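Local coordinates for PAN2-PAN3 deadenylation complex catalytic subunit pan2 (Neurospora crassa, PDB 4CZW), which probably shortens the poly(A) tails of mRNA as the catalytic exonuclease subunit of the PAN2-PAN3 deadenylation complex, at residues 175-178 and 179-183; 187-191 and 192-196; 362-366 and 367-371; 608-611 and 612-616. One frame throughout, in Å; residues are numbered along the deposited sequence.

Contact 1. Residues 175-178 and 179-183; sequences LVKR and LLETD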
loop_
_atom_site.group_PDB
_atom_site.type_symbol
_atom_site.label_atom_id
_atom_site.label_comp_id
_atom_site.label_asym_id
_atom_site.label_seq_id
_atom_site.Cartn_x
_atom_site.Cartn_y
_atom_site.Cartn_z
ATOM N N LEU A 175 6.642 -12.194 -17.416
ATOM C CA LEU A 175 6.604 -10.757 -17.183
ATOM C C LEU A 175 7.059 -10.388 -15.775
ATOM O O LEU A 175 7.923 -9.530 -15.602
ATOM C CB LEU A 175 5.197 -10.215 -17.432
ATOM C CG LEU A 175 5.124 -8.691 -17.471
ATOM C CD1 LEU A 175 6.096 -8.168 -18.514
ATOM C CD2 LEU A 175 3.710 -8.220 -17.757
ATOM N N VAL A 176 6.474 -11.039 -14.773
ATOM C CA VAL A 176 6.796 -10.747 -13.380
ATOM C C VAL A 176 8.250 -11.113 -13.074
ATOM O O VAL A 176 8.860 -10.569 -12.153
ATOM C CB VAL A 176 5.847 -11.492 -12.410
ATOM C CG1 VAL A 176 6.118 -12.991 -12.425
ATOM C CG2 VAL A 176 5.970 -10.935 -10.998
ATOM N N LYS A 177 8.804 -12.025 -13.866
ATOM C CA LYS A 177 10.191 -12.439 -13.707
ATOM C C LYS A 177 11.133 -11.358 -14.226
ATOM O O LYS A 177 12.160 -11.067 -13.614
ATOM C CB LYS A 177 10.437 -13.761 -14.435
ATOM C CG LYS A 177 11.804 -14.370 -14.187
ATOM C CD LYS A 177 11.909 -15.748 -14.822
ATOM C CE LYS A 177 13.264 -16.379 -14.555
ATOM N NZ LYS A 177 14.373 -15.564 -15.119
ATOM N N ARG A 178 10.770 -10.759 -15.354
ATOM C CA ARG A 178 11.570 -9.697 -15.954
ATOM C C ARG A 178 11.472 -8.410 -15.136
ATOM O O ARG A 178 12.346 -7.545 -15.208
ATOM C CB ARG A 178 11.122 -9.452 -17.399
ATOM C CG ARG A 178 11.989 -8.471 -18.176
ATOM C CD ARG A 178 11.586 -8.417 -19.641
ATOM N NE ARG A 178 12.395 -7.465 -20.397
ATOM C CZ ARG A 178 12.333 -7.314 -21.716
ATOM N NH1 ARG A 178 11.500 -8.056 -22.433
ATOM N NH2 ARG A 178 13.105 -6.421 -22.319
ATOM N N LEU A 179 10.409 -8.299 -14.347
ATOM C CA LEU A 179 10.150 -7.094 -13.567
ATOM C C LEU A 179 10.865 -7.085 -12.217
ATOM O O LEU A 179 11.353 -6.044 -11.778
ATOM C CB LEU A 179 8.644 -6.923 -13.351
ATOM C CG LEU A 179 7.821 -6.492 -14.567
ATOM C CD1 LEU A 179 6.340 -6.737 -14.328
ATOM C CD2 LEU A 179 8.075 -5.029 -14.890
ATOM N N LEU A 180 10.928 -8.240 -11.562
ATOM C CA LEU A 180 11.419 -8.296 -10.188
ATOM C C LEU A 180 12.657 -9.173 -9.998
ATOM O O LEU A 180 13.433 -8.957 -9.067
ATOM C CB LEU A 180 10.307 -8.789 -9.259
ATOM C CG LEU A 180 8.984 -8.020 -9.291
ATOM C CD1 LEU A 180 8.006 -8.596 -8.278
ATOM C CD2 LEU A 180 9.210 -6.535 -9.045
ATOM N N GLU A 181 12.846 -10.157 -10.871
ATOM C CA GLU A 181 13.919 -11.130 -10.679
ATOM C C GLU A 181 15.214 -10.787 -11.406
ATOM O O GLU A 181 15.204 -10.189 -12.482
ATOM C CB GLU A 181 13.465 -12.522 -11.124
ATOM C CG GLU A 181 12.420 -13.160 -10.233
ATOM C CD GLU A 181 12.266 -14.643 -10.501
ATOM O OE1 GLU A 181 13.176 -15.230 -11.124
ATOM O OE2 GLU A 181 11.240 -15.222 -10.090
ATOM N N THR A 182 16.330 -11.178 -10.799
ATOM C CA THR A 182 17.622 -11.157 -11.466
ATOM C C THR A 182 17.875 -12.532 -12.073
ATOM O O THR A 182 18.270 -13.464 -11.372
ATOM C CB THR A 182 18.768 -10.795 -10.503
ATOM O OG1 THR A 182 18.539 -9.494 -9.946
ATOM C CG2 THR A 182 20.103 -10.801 -11.234
ATOM N N ASP A 183 17.625 -12.656 -13.372
ATOM C CA ASP A 183 17.781 -13.930 -14.065
ATOM C C ASP A 183 19.237 -14.382 -14.053
ATOM O O ASP A 183 20.083 -13.799 -14.731
ATOM C CB ASP A 183 17.270 -13.822 -15.503
ATOM C CG ASP A 183 17.319 -15.143 -16.242
ATOM O OD1 ASP A 183 17.216 -16.200 -15.583
ATOM O OD2 ASP A 183 17.459 -15.127 -17.483
#
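K177 reaches past E181 to D183 at the C-terminal end of helix 172-180, where its NZ lies 2.9 Å from D183 OD1 in a salt bridge whose hydrogen-bond component is weak. The lysine chain leaves the helix with CG anti to the backbone N (chi1 -173°), runs extended as far as CE and bends only at the last bond, which turns the ammonium group to the aspartate. On the way its methylene groups pass the E181 carboxylate: K177 CG is 3.5 Å from E181 OE1, while the charged NZ stays 4.2 Å from that oxygen. Beneath this chain the final helical turn closes through the backbone. L180 N donates to V176 O (3.2 Å) and E181 N to K177 O (3.0 Å); E181 is the first residue to leave the helix. The buried side carries leucines and a valine one turn apart, with L175 CG 3.9 Å from L179 CD1 and V176 CG2 4.1 Å from L180 CD1. Helix 130-149 covers V176 and L180 through Y149 and F142, and M66 of helix 61-71 packs on both L179 and L180. The K177 ammonium is thus paired with D183, and E181, too far for a salt bridge, probably adds only a weaker electrostatic attraction as the chain leaves the helix.

Contact 2. Residues 187-191 and 192-196; sequences QIKCM and HCQHV. With ZN (zinc ion), chain C.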
loop_
_atom_site.group_PDB
_atom_site.type_symbol
_atom_site.label_atom_id
_atom_site.label_comp_id
_atom_site.label_asym_id
_atom_site.label_seq_id
_atom_site.Cartn_x
_atom_site.Cartn_y
_atom_site.Cartn_z
ATOM N N GLN A 187 27.444 -21.338 -12.018
ATOM C CA GLN A 187 28.287 -22.280 -12.738
ATOM C C GLN A 187 29.341 -22.858 -11.801
ATOM O O GLN A 187 30.281 -22.167 -11.405
ATOM C CB GLN A 187 28.957 -21.611 -13.939
ATOM C CG GLN A 187 30.000 -22.482 -14.624
ATOM C CD GLN A 187 30.773 -21.739 -15.696
ATOM O OE1 GLN A 187 30.189 -21.131 -16.592
ATOM N NE2 GLN A 187 32.098 -21.782 -15.606
ATOM N N ILE A 188 29.174 -24.125 -11.443
ATOM C CA ILE A 188 30.104 -24.798 -10.546
ATOM C C ILE A 188 31.104 -25.639 -11.332
ATOM O O ILE A 188 30.756 -26.684 -11.882
ATOM C CB ILE A 188 29.361 -25.691 -9.538
ATOM C CG1 ILE A 188 28.307 -24.876 -8.785
ATOM C CG2 ILE A 188 30.343 -26.332 -8.570
ATOM C CD1 ILE A 188 27.511 -25.681 -7.784
ATOM N N LYS A 189 32.347 -25.173 -11.384
ATOM C CA LYS A 189 33.386 -25.852 -12.148
ATOM C C LYS A 189 34.420 -26.515 -11.245
ATOM O O LYS A 189 34.992 -25.873 -10.364
ATOM C CB LYS A 189 34.078 -24.870 -13.095
ATOM C CG LYS A 189 35.271 -25.458 -13.833
ATOM C CD LYS A 189 36.000 -24.404 -14.653
ATOM C CE LYS A 189 35.117 -23.846 -15.756
ATOM N NZ LYS A 189 35.842 -22.861 -16.605
ATOM N N CYS A 190 34.653 -27.805 -11.466
ATOM C CA CYS A 190 35.730 -28.513 -10.786
ATOM C C CYS A 190 37.066 -27.973 -11.276
ATOM O O CYS A 190 37.305 -27.895 -12.477
ATOM C CB CYS A 190 35.634 -30.021 -11.032
ATOM S SG CYS A 190 37.016 -30.992 -10.371
HETATM N N MSE A 191 37.937 -27.595 -10.347
HETATM C CA MSE A 191 39.212 -26.990 -10.717
HETATM C C MSE A 191 40.268 -28.032 -11.081
HETATM O O MSE A 191 41.433 -27.694 -11.289
HETATM C CB MSE A 191 39.724 -26.098 -9.585
HETATM C CG MSE A 191 38.819 -24.917 -9.275
HETATM SE SE MSE A 191 39.585 -23.711 -7.952
HETATM C CE MSE A 191 41.181 -23.170 -8.931
ATOM N N HIS A 192 39.861 -29.295 -11.164
ATOM C CA HIS A 192 40.783 -30.364 -11.533
ATOM C C HIS A 192 40.508 -30.875 -12.945
ATOM O O HIS A 192 41.374 -30.803 -13.817
ATOM C CB HIS A 192 40.698 -31.519 -10.534
ATOM C CG HIS A 192 41.763 -32.557 -10.721
ATOM N ND1 HIS A 192 43.090 -32.319 -10.437
ATOM C CD2 HIS A 192 41.696 -33.834 -11.166
ATOM C CE1 HIS A 192 43.796 -33.406 -10.697
ATOM N NE2 HIS A 192 42.973 -34.339 -11.141
ATOM N N CYS A 193 39.302 -31.390 -13.167
ATOM C CA CYS A 193 38.936 -31.950 -14.465
ATOM C C CYS A 193 38.116 -30.968 -15.299
ATOM O O CYS A 193 37.613 -31.320 -16.367
ATOM C CB CYS A 193 38.159 -33.255 -14.287
ATOM S SG CYS A 193 36.568 -33.070 -13.456
ATOM N N GLN A 194 37.981 -29.744 -14.794
ATOM C CA GLN A 194 37.308 -28.653 -15.502
ATOM C C GLN A 194 35.859 -28.973 -15.874
ATOM O O GLN A 194 35.316 -28.403 -16.820
ATOM C CB GLN A 194 38.096 -28.275 -16.760
ATOM C CG GLN A 194 39.583 -28.072 -16.517
ATOM C CD GLN A 194 39.863 -27.099 -15.388
ATOM O OE1 GLN A 194 39.249 -26.035 -15.302
ATOM N NE2 GLN A 194 40.793 -27.463 -14.511
ATOM N N HIS A 195 35.235 -29.875 -15.123
ATOM C CA HIS A 195 33.841 -30.235 -15.361
ATOM C C HIS A 195 32.905 -29.189 -14.767
ATOM O O HIS A 195 33.113 -28.724 -13.647
ATOM C CB HIS A 195 33.532 -31.613 -14.775
ATOM C CG HIS A 195 32.107 -32.038 -14.951
ATOM N ND1 HIS A 195 31.539 -32.242 -16.191
ATOM C CD2 HIS A 195 31.134 -32.296 -14.045
ATOM C CE1 HIS A 195 30.278 -32.608 -16.041
ATOM N NE2 HIS A 195 30.007 -32.648 -14.749
ATOM N N VAL A 196 31.871 -28.824 -15.519
ATOM C CA VAL A 196 30.926 -27.808 -15.070
ATOM C C VAL A 196 29.539 -28.388 -14.802
ATOM O O VAL A 196 29.060 -29.256 -15.532
ATOM C CB VAL A 196 30.802 -26.661 -16.096
ATOM C CG1 VAL A 196 32.064 -25.814 -16.100
ATOM C CG2 VAL A 196 30.517 -27.212 -17.486
HETATM ZN ZN ZN C . 36.323 -33.047 -11.220
#
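C190 and C193 turn their thiolates onto one zinc ion, with C190 SG 2.3 Å and C193 SG 2.2 Å from the metal. The two first torsions differ: SG of C190 is anti to its backbone N (chi1 174°), whereas that of C193 sits between the backbone N and the carbonyl carbon (chi1 64°). The two peptide N-H groups after M191 point back at the first sulfur. H192 N donates to C190 SG at 3.4 Å, and a weak but nearly straight bond, 170° at the hydrogen, runs from C193 N to the same atom. This arrangement of a CxxC turn with N-H...S bonds is consistent with a zinc knuckle; the added donors probably temper the charge on the thiolate. Beyond the metal, Q194 folds at chi2 so that NE2 makes a weak bond to M191 O, and M191 itself is modelled as selenomethionine. The chain then returns antiparallel to its start. C190 N bonds to H195 O at 2.8 Å, and K189 faces V196 as a non-hydrogen-bonded pair. Their side chains lie alongside each other and point the same way, with the lysine CE 3.6 Å from CG1 of V196. C245 and C248 complete the zinc site from the hairpin of strands 238-245 and 250-262. In the four-stranded antiparallel sheet, strand 183-190 lies between 196-201 and 250-262, so the zinc joins the ends of two neighbouring hairpins.

Contact 3. Residues 362-366 and 367-371; sequences HLFND and FSVRG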
loop_
_atom_site.group_PDB
_atom_site.type_symbol
_atom_site.label_atom_id
_atom_site.label_comp_id
_atom_site.label_asym_id
_atom_site.label_seq_id
_atom_site.Cartn_x
_atom_site.Cartn_y
_atom_site.Cartn_z
ATOM N N HIS A 362 10.663 14.339 -1.673
ATOM C CA HIS A 362 9.865 14.586 -0.478
ATOM C C HIS A 362 10.265 13.664 0.670
ATOM O O HIS A 362 10.645 12.513 0.453
ATOM C CB HIS A 362 8.375 14.413 -0.778
ATOM C CG HIS A 362 7.788 15.525 -1.587
ATOM N ND1 HIS A 362 8.010 15.661 -2.940
ATOM C CD2 HIS A 362 6.984 16.556 -1.233
ATOM C CE1 HIS A 362 7.368 16.727 -3.385
ATOM N NE2 HIS A 362 6.738 17.288 -2.368
ATOM N N LEU A 363 10.172 14.180 1.890
ATOM C CA LEU A 363 10.438 13.387 3.082
ATOM C C LEU A 363 9.142 12.829 3.658
ATOM O O LEU A 363 8.267 13.583 4.083
ATOM C CB LEU A 363 11.165 14.225 4.136
ATOM C CG LEU A 363 11.268 13.618 5.536
ATOM C CD1 LEU A 363 12.039 12.307 5.508
ATOM C CD2 LEU A 363 11.908 14.602 6.504
ATOM N N PHE A 364 9.021 11.506 3.664
ATOM C CA PHE A 364 7.839 10.854 4.213
ATOM C C PHE A 364 8.118 10.275 5.596
ATOM O O PHE A 364 8.345 9.073 5.742
ATOM C CB PHE A 364 7.342 9.754 3.271
ATOM C CG PHE A 364 6.746 10.274 1.994
ATOM C CD1 PHE A 364 5.400 10.598 1.926
ATOM C CD2 PHE A 364 7.527 10.435 0.863
ATOM C CE1 PHE A 364 4.847 11.076 0.752
ATOM C CE2 PHE A 364 6.979 10.912 -0.314
ATOM C CZ PHE A 364 5.637 11.232 -0.369
ATOM N N ASN A 365 8.110 11.139 6.604
ATOM C CA ASN A 365 8.249 10.705 7.988
ATOM C C ASN A 365 6.881 10.368 8.563
ATOM O O ASN A 365 6.274 11.183 9.261
ATOM C CB ASN A 365 8.938 11.784 8.827
ATOM C CG ASN A 365 9.202 11.338 10.253
ATOM O OD1 ASN A 365 9.041 10.165 10.592
ATOM N ND2 ASN A 365 9.620 12.275 11.096
ATOM N N ASP A 366 6.407 9.162 8.258
ATOM C CA ASP A 366 5.057 8.729 8.607
ATOM C C ASP A 366 4.019 9.703 8.053
ATOM O O ASP A 366 3.959 9.925 6.844
ATOM C CB ASP A 366 4.909 8.573 10.123
ATOM C CG ASP A 366 5.648 7.360 10.657
ATOM O OD1 ASP A 366 5.554 6.283 10.031
ATOM O OD2 ASP A 366 6.326 7.481 11.698
ATOM N N PHE A 367 3.206 10.286 8.928
ATOM C CA PHE A 367 2.171 11.212 8.478
ATOM C C PHE A 367 2.701 12.640 8.378
ATOM O O PHE A 367 1.951 13.571 8.081
ATOM C CB PHE A 367 0.947 11.156 9.400
ATOM C CG PHE A 367 1.259 11.385 10.852
ATOM C CD1 PHE A 367 1.252 12.665 11.384
ATOM C CD2 PHE A 367 1.536 10.319 11.692
ATOM C CE1 PHE A 367 1.531 12.878 12.721
ATOM C CE2 PHE A 367 1.815 10.525 13.030
ATOM C CZ PHE A 367 1.810 11.805 13.545
ATOM N N SER A 368 3.995 12.809 8.624
ATOM C CA SER A 368 4.643 14.103 8.442
ATOM C C SER A 368 5.354 14.149 7.093
ATOM O O SER A 368 6.397 13.520 6.908
ATOM C CB SER A 368 5.631 14.379 9.576
ATOM O OG SER A 368 6.267 15.634 9.403
ATOM N N VAL A 369 4.782 14.894 6.153
ATOM C CA VAL A 369 5.317 14.968 4.798
ATOM C C VAL A 369 5.859 16.360 4.490
ATOM O O VAL A 369 5.208 17.366 4.777
ATOM C CB VAL A 369 4.244 14.598 3.759
ATOM C CG1 VAL A 369 4.824 14.631 2.353
ATOM C CG2 VAL A 369 3.661 13.230 4.071
ATOM N N ARG A 370 7.048 16.412 3.901
ATOM C CA ARG A 370 7.703 17.681 3.612
ATOM C C ARG A 370 8.534 17.591 2.337
ATOM O O ARG A 370 9.137 16.554 2.058
ATOM C CB ARG A 370 8.587 18.094 4.788
ATOM C CG ARG A 370 8.423 19.534 5.230
ATOM C CD ARG A 370 9.000 19.731 6.623
ATOM N NE ARG A 370 7.962 19.978 7.620
ATOM C CZ ARG A 370 7.226 19.028 8.189
ATOM N NH1 ARG A 370 7.408 17.757 7.857
ATOM N NH2 ARG A 370 6.305 19.349 9.087
ATOM N N GLY A 371 8.560 18.676 1.568
ATOM C CA GLY A 371 9.375 18.733 0.369
ATOM C C GLY A 371 10.819 19.051 0.708
ATOM O O GLY A 371 11.090 19.883 1.574
#
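Strands 362-365 and 368-371 run antiparallel, their axes 4.5 Å apart at closest approach, and are joined by a type II' beta turn from N365 to S368. In the hydrogen-bonded pair L363-R370, L363 N donates to R370 O and R370 N to L363 O (3.1 Å). N365 and S368 form the second such pair, each backbone N bonded to the other's O at 2.9 Å. On the face shared by H362, F364 and V369, the phenylalanine and valine lie side by side and point the same way. V369 CG2 approaches F364 CD1 obliquely at 3.8 Å, while CG1, anti to the backbone N (chi1 -178°), reaches CE1 of the same ring at 3.9 Å. Next to them H362 CD2 rests 3.6 Å from G371 CA. The opposite face carries S368 and R370, where NH1 of R370 donates to S368 OG at 2.9 Å; the hydroxyl oxygen lies at the edge of the guanidinium and in its plane. Buried polar groups at the turn find partners outside the hairpin: N365 bonds to R14 and H341, and D366 to the side-chain amides of N43 and N51. F367 at the turn meets F30 and F33 edge-to-face. Strand 361-365 pairs on its other side with strand 339-347, which attaches the hairpin to the large mixed sheet of the USP-like domain.

Contact 4. Residues 608-611 and 612-616; sequences AQTA and LKLYR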
loop_
_atom_site.group_PDB
_atom_site.type_symbol
_atom_site.label_atom_id
_atom_site.label_comp_id
_atom_site.label_asym_id
_atom_site.label_seq_id
_atom_site.Cartn_x
_atom_site.Cartn_y
_atom_site.Cartn_z
ATOM N N ALA A 608 -28.842 3.144 7.288
ATOM C CA ALA A 608 -28.521 3.533 5.920
ATOM C C ALA A 608 -29.762 4.082 5.229
ATOM O O ALA A 608 -29.699 5.088 4.522
ATOM C CB ALA A 608 -27.955 2.354 5.147
ATOM N N GLN A 609 -30.889 3.409 5.440
ATOM C CA GLN A 609 -32.169 3.847 4.897
ATOM C C GLN A 609 -32.592 5.180 5.501
ATOM O O GLN A 609 -33.187 6.018 4.823
ATOM C CB GLN A 609 -33.247 2.792 5.148
ATOM C CG GLN A 609 -33.057 1.505 4.363
ATOM C CD GLN A 609 -33.968 0.392 4.844
ATOM O OE1 GLN A 609 -34.328 0.334 6.020
ATOM N NE2 GLN A 609 -34.347 -0.496 3.934
ATOM N N THR A 610 -32.283 5.367 6.781
ATOM C CA THR A 610 -32.607 6.604 7.484
ATOM C C THR A 610 -31.882 7.794 6.864
ATOM O O THR A 610 -32.487 8.834 6.601
ATOM C CB THR A 610 -32.244 6.516 8.978
ATOM O OG1 THR A 610 -32.990 5.457 9.593
ATOM C CG2 THR A 610 -32.555 7.826 9.685
ATOM N N ALA A 611 -30.583 7.628 6.634
ATOM C CA ALA A 611 -29.767 8.674 6.027
ATOM C C ALA A 611 -30.256 9.001 4.621
ATOM O O ALA A 611 -30.246 10.159 4.205
ATOM C CB ALA A 611 -28.306 8.254 5.997
ATOM N N LEU A 612 -30.684 7.972 3.896
ATOM C CA LEU A 612 -31.213 8.152 2.550
ATOM C C LEU A 612 -32.510 8.954 2.587
ATOM O O LEU A 612 -32.732 9.830 1.750
ATOM C CB LEU A 612 -31.443 6.800 1.875
ATOM C CG LEU A 612 -31.975 6.851 0.441
ATOM C CD1 LEU A 612 -31.013 7.611 -0.458
ATOM C CD2 LEU A 612 -32.226 5.451 -0.098
ATOM N N LYS A 613 -33.361 8.649 3.561
ATOM C CA LYS A 613 -34.605 9.387 3.755
ATOM C C LYS A 613 -34.322 10.845 4.093
ATOM O O LYS A 613 -35.004 11.749 3.608
ATOM C CB LYS A 613 -35.446 8.750 4.865
ATOM C CG LYS A 613 -36.072 7.415 4.500
ATOM C CD LYS A 613 -36.881 6.865 5.665
ATOM C CE LYS A 613 -37.629 5.602 5.275
ATOM N NZ LYS A 613 -38.433 5.067 6.409
ATOM N N LEU A 614 -33.312 11.064 4.929
ATOM C CA LEU A 614 -32.925 12.409 5.335
ATOM C C LEU A 614 -32.423 13.229 4.152
ATOM O O LEU A 614 -32.683 14.428 4.064
ATOM C CB LEU A 614 -31.852 12.349 6.424
ATOM C CG LEU A 614 -32.322 11.907 7.811
ATOM C CD1 LEU A 614 -31.137 11.740 8.745
ATOM C CD2 LEU A 614 -33.316 12.906 8.381
ATOM N N TYR A 615 -31.703 12.578 3.243
ATOM C CA TYR A 615 -31.197 13.260 2.058
ATOM C C TYR A 615 -32.332 13.622 1.106
ATOM O O TYR A 615 -32.292 14.664 0.451
ATOM C CB TYR A 615 -30.162 12.401 1.330
ATOM C CG TYR A 615 -29.696 13.018 0.029
ATOM C CD1 TYR A 615 -28.825 14.101 0.026
ATOM C CD2 TYR A 615 -30.134 12.527 -1.194
ATOM C CE1 TYR A 615 -28.401 14.674 -1.158
ATOM C CE2 TYR A 615 -29.715 13.093 -2.383
ATOM C CZ TYR A 615 -28.848 14.166 -2.359
ATOM O OH TYR A 615 -28.428 14.734 -3.540
ATOM N N ARG A 616 -33.337 12.756 1.027
ATOM C CA ARG A 616 -34.488 13.013 0.170
ATOM C C ARG A 616 -35.287 14.201 0.692
ATOM O O ARG A 616 -35.806 15.000 -0.089
ATOM C CB ARG A 616 -35.378 11.772 0.068
ATOM C CG ARG A 616 -34.729 10.606 -0.663
ATOM C CD ARG A 616 -34.142 11.051 -1.994
ATOM N NE ARG A 616 -33.523 9.948 -2.721
ATOM C CZ ARG A 616 -32.791 10.095 -3.822
ATOM N NH1 ARG A 616 -32.579 11.306 -4.321
ATOM N NH2 ARG A 616 -32.267 9.034 -4.419
#
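Helix 604-623 of the RNase H-like exonuclease domain runs regularly through about two and a half turns at 608-616, where the carbonyls of A608 to A611 accept bonds from the N-H groups of L612 to Y615. D607, the residue just before A608 in the same helix, is one of the four acidic residues that by similarity bind the catalytic metals, and A608 lies close to another of them, D445. The i to i+4 ladder is even, its N to O distances from L612 N to A608 O through Y615 N to A611 O spanning 2.9 to 3.1 Å. The side chains spread round the helix. A611, L612 and Y615 pack on L547 of strand 545-548, whereas T610 and L614 share the neighbouring helix 585-592, touching L585. T610 also turns its hydroxyl back to E606 O, a hydrogen bond within the helix. Q609 NE2 bonds to G488 O, and R616 forms salt bridges with E487 and E619. K613 and L614 share a first torsion near -70°, with CG anti to the carbonyl carbon, which brings each CG beside the carbonyl oxygen four residues back. K613 CG accordingly lies 3.2 Å from Q609 O. In the next residue L614 CG is 3.3 Å from T610 O, and its CD1 comes to 4.3 Å from T610 CG2.

In the fold
All four contacts are local and follow one another along the chain; none nests within or crosses another. Contact 1 ends helix 172-180, and the chain goes on into the strand at whose far end contact 2 turns round the zinc; their centres are 29 Å apart, the helix packing against the helical part of the USP-like domain and the zinc turn marking the tip of the four-stranded sheet. Contact 3 comes much later, closing the tight hairpin that edges the large mixed sheet, still in the same domain. Contact 4 belongs to the exonuclease domain, and its centre lies about 78 Å from that of contact 2, on the opposite side of the chain's centre.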